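Local coordinates for protein adenosine kinase, putative (Trypanosoma brucei, PDB 2XTB) that probably phosphorylates adenosine and related nucleoside analogues with ATP and magnesium, giving the monophosphates in purine salvage, at residues V12-L17 / S169-T174. Sequence-based numbering, arbitrary orientation.
Sequences VQCNPL and SGFTLT. With KRM (4-[5-(4-phenoxyphenyl)-1H-pyrazol-3-yl]morpholine), chain B.
The adenosine pocket is built here from the loops that follow two neighbouring strands, with Asn15 and Phe171, both adenosine-binding residues, meeting on the bound ligand KRM. Asn15 ND2 lies 3.9 Å from Phe171 O, and from there it gives a weak hydrogen bond to pyrazole nitrogen N17 of KRM, 3.1 Å long and bent to 129°. An amide suits this place because it offers N-H groups to a heteroaromatic nitrogen without carrying charge. The Phe171 ring lies under the ligand with one face: KRM C16 sits 3.5 Å above the ring plane, displaced toward the rim, while the morpholine carbons extend over CD1 and CE1. A chi1 of -58°, with CG anti to the carbonyl carbon, carries the ring past 12-17 and under the ligand; Cys14 SG stands at its edge, near the ring plane and 4.5 Å from CD1.

Deeper, the beta-branched Thr172 suits its place by using both branches: methyl CG2 packs on the backbone, 3.3 Å from Gln13 O and 3.8 Å from Cys14 CA, while the hydroxyl turns back to Ser169 O, OG1 bonding at 2.7 Å and nearly in line with the carbonyl, which ties down the type I turn Ser169-Thr172. Gly170, the second residue of the turn, donates its N-H to Ser199 OG. Helix 201-206 backs the pocket through Phe202, which touches Phe171, and Ser66 N also binds KRM. Strands 10-13 and 165-169 are parallel neighbours in the central sheet, and placing the nucleoside site at their C-terminal ends is typical of the ribokinase-like PfkB fold.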
loop_
_atom_site.group_PDB
_atom_site.type_symbol
_atom_site.label_atom_id
_atom_site.label_comp_id
_atom_site.label_asym_id
_atom_site.label_seq_id
_atom_site.Cartn_x
_atom_site.Cartn_y
_atom_site.Cartn_z
ATOM N N VAL A 12 5.778 5.904 5.535
ATOM C CA VAL A 12 4.870 5.432 4.498
ATOM C C VAL A 12 4.257 6.629 3.790
ATOM O O VAL A 12 3.714 7.523 4.433
ATOM C CB VAL A 12 3.743 4.520 5.074
ATOM C CG1 VAL A 12 2.768 4.110 3.987
ATOM C CG2 VAL A 12 4.324 3.279 5.725
ATOM N N GLN A 13 4.356 6.654 2.466
ATOM C CA GLN A 13 3.686 7.685 1.691
ATOM C C GLN A 13 2.745 7.065 0.670
ATOM O O GLN A 13 3.106 6.117 -0.027
ATOM C CB GLN A 13 4.695 8.611 1.022
ATOM C CG GLN A 13 4.070 9.822 0.338
ATOM C CD GLN A 13 5.031 10.985 0.197
ATOM O OE1 GLN A 13 5.011 11.705 -0.800
ATOM N NE2 GLN A 13 5.876 11.180 1.200
ATOM N N CYS A 14 1.529 7.600 0.606
ATOM C CA CYS A 14 0.507 7.100 -0.305
ATOM C C CYS A 14 -0.661 8.078 -0.399
ATOM O O CYS A 14 -0.611 9.181 0.158
ATOM C CB CYS A 14 0.011 5.723 0.152
ATOM S SG CYS A 14 -0.923 4.808 -1.090
ATOM N N ASN A 15 -1.700 7.660 -1.118
ATOM C CA ASN A 15 -2.940 8.411 -1.243
ATOM C C ASN A 15 -3.969 7.951 -0.203
ATOM O O ASN A 15 -4.526 6.856 -0.323
ATOM C CB ASN A 15 -3.496 8.259 -2.663
ATOM C CG ASN A 15 -2.569 8.839 -3.728
ATOM O OD1 ASN A 15 -1.543 9.449 -3.420
ATOM N ND2 ASN A 15 -2.935 8.653 -4.991
ATOM N N PRO A 16 -4.214 8.778 0.832
ATOM C CA PRO A 16 -5.136 8.372 1.891
ATOM C C PRO A 16 -6.601 8.509 1.487
ATOM O O PRO A 16 -7.035 9.588 1.085
ATOM C CB PRO A 16 -4.791 9.320 3.048
ATOM C CG PRO A 16 -4.164 10.505 2.419
ATOM C CD PRO A 16 -3.648 10.120 1.065
ATOM N N LEU A 17 -7.343 7.410 1.585
ATOM C CA LEU A 17 -8.779 7.411 1.313
ATOM C C LEU A 17 -9.544 6.912 2.528
ATOM O O LEU A 17 -9.095 6.004 3.213
ATOM C CB LEU A 17 -9.118 6.529 0.105
ATOM C CG LEU A 17 -8.383 6.694 -1.229
ATOM C CD1 LEU A 17 -8.927 5.699 -2.229
ATOM C CD2 LEU A 17 -8.493 8.101 -1.785
ATOM N N SER A 169 3.867 3.224 -2.177
ATOM C CA SER A 169 3.041 2.522 -3.149
ATOM C C SER A 169 3.321 3.129 -4.521
ATOM O O SER A 169 3.831 4.250 -4.616
ATOM C CB SER A 169 1.564 2.650 -2.791
ATOM O OG SER A 169 1.192 4.014 -2.674
ATOM N N GLY A 170 3.000 2.389 -5.578
ATOM C CA GLY A 170 3.200 2.869 -6.941
ATOM C C GLY A 170 2.346 4.080 -7.259
ATOM O O GLY A 170 2.669 4.854 -8.163
ATOM N N PHE A 171 1.264 4.248 -6.499
ATOM C CA PHE A 171 0.306 5.333 -6.695
ATOM C C PHE A 171 0.894 6.719 -6.441
ATOM O O PHE A 171 0.357 7.720 -6.920
ATOM C CB PHE A 171 -0.926 5.119 -5.811
ATOM C CG PHE A 171 -1.634 3.808 -6.049
ATOM C CD1 PHE A 171 -1.793 2.892 -5.013
ATOM C CD2 PHE A 171 -2.140 3.486 -7.308
ATOM C CE1 PHE A 171 -2.450 1.682 -5.227
ATOM C CE2 PHE A 171 -2.797 2.275 -7.526
ATOM C CZ PHE A 171 -2.951 1.376 -6.482
ATOM N N THR A 172 1.989 6.772 -5.685
ATOM C CA THR A 172 2.679 8.031 -5.392
ATOM C C THR A 172 3.341 8.619 -6.639
ATOM O O THR A 172 3.605 9.825 -6.706
ATOM C CB THR A 172 3.753 7.844 -4.313
ATOM O OG1 THR A 172 4.661 6.812 -4.718
ATOM C CG2 THR A 172 3.122 7.470 -2.985
ATOM N N LEU A 173 3.601 7.749 -7.615
ATOM C CA LEU A 173 4.205 8.124 -8.892
ATOM C C LEU A 173 3.183 8.744 -9.846
ATOM O O LEU A 173 3.560 9.408 -10.818
ATOM C CB LEU A 173 4.855 6.900 -9.548
ATOM C CG LEU A 173 5.825 6.074 -8.699
ATOM C CD1 LEU A 173 5.866 4.633 -9.179
ATOM C CD2 LEU A 173 7.215 6.682 -8.688
ATOM N N THR A 174 1.899 8.517 -9.574
ATOM C CA THR A 174 0.817 9.116 -10.360
ATOM C C THR A 174 0.562 10.561 -9.944
ATOM O O THR A 174 -0.025 11.333 -10.701
ATOM C CB THR A 174 -0.505 8.327 -10.233
ATOM O OG1 THR A 174 -0.940 8.337 -8.869
ATOM C CG2 THR A 174 -0.329 6.890 -10.700
HETATM C C24 KRM B . -5.060 5.126 -3.861
HETATM C C23 KRM B . -4.723 4.024 -2.865
HETATM O O22 KRM B . -5.800 3.088 -2.825
HETATM C C21 KRM B . -5.904 2.364 -4.051
HETATM C C20 KRM B . -6.286 3.306 -5.193
HETATM N N19 KRM B . -5.445 4.510 -5.136
HETATM C C16 KRM B . -5.031 5.131 -6.297
HETATM C C15 KRM B . -5.584 4.926 -7.553
HETATM N N17 KRM B . -4.052 6.031 -6.290
HETATM N N18 KRM B . -3.939 6.436 -7.628
HETATM C C14 KRM B . -4.855 5.778 -8.387
HETATM C C11 KRM B . -5.013 5.973 -9.862
HETATM C C10 KRM B . -6.037 5.345 -10.577
HETATM C C9 KRM B . -6.158 5.551 -11.955
HETATM C C12 KRM B . -4.118 6.808 -10.535
HETATM C C13 KRM B . -4.239 7.012 -11.910
HETATM C C8 KRM B . -5.256 6.383 -12.629
HETATM O O7 KRM B . -5.345 6.614 -13.986
HETATM C C6 KRM B . -5.935 5.751 -14.886
HETATM C C1 KRM B . -7.205 6.037 -15.397
HETATM C C5 KRM B . -5.267 4.598 -15.309
HETATM C C4 KRM B . -5.873 3.733 -16.227
HETATM C C3 KRM B . -7.144 4.018 -16.729
HETATM C C2 KRM B . -7.812 5.172 -16.314
#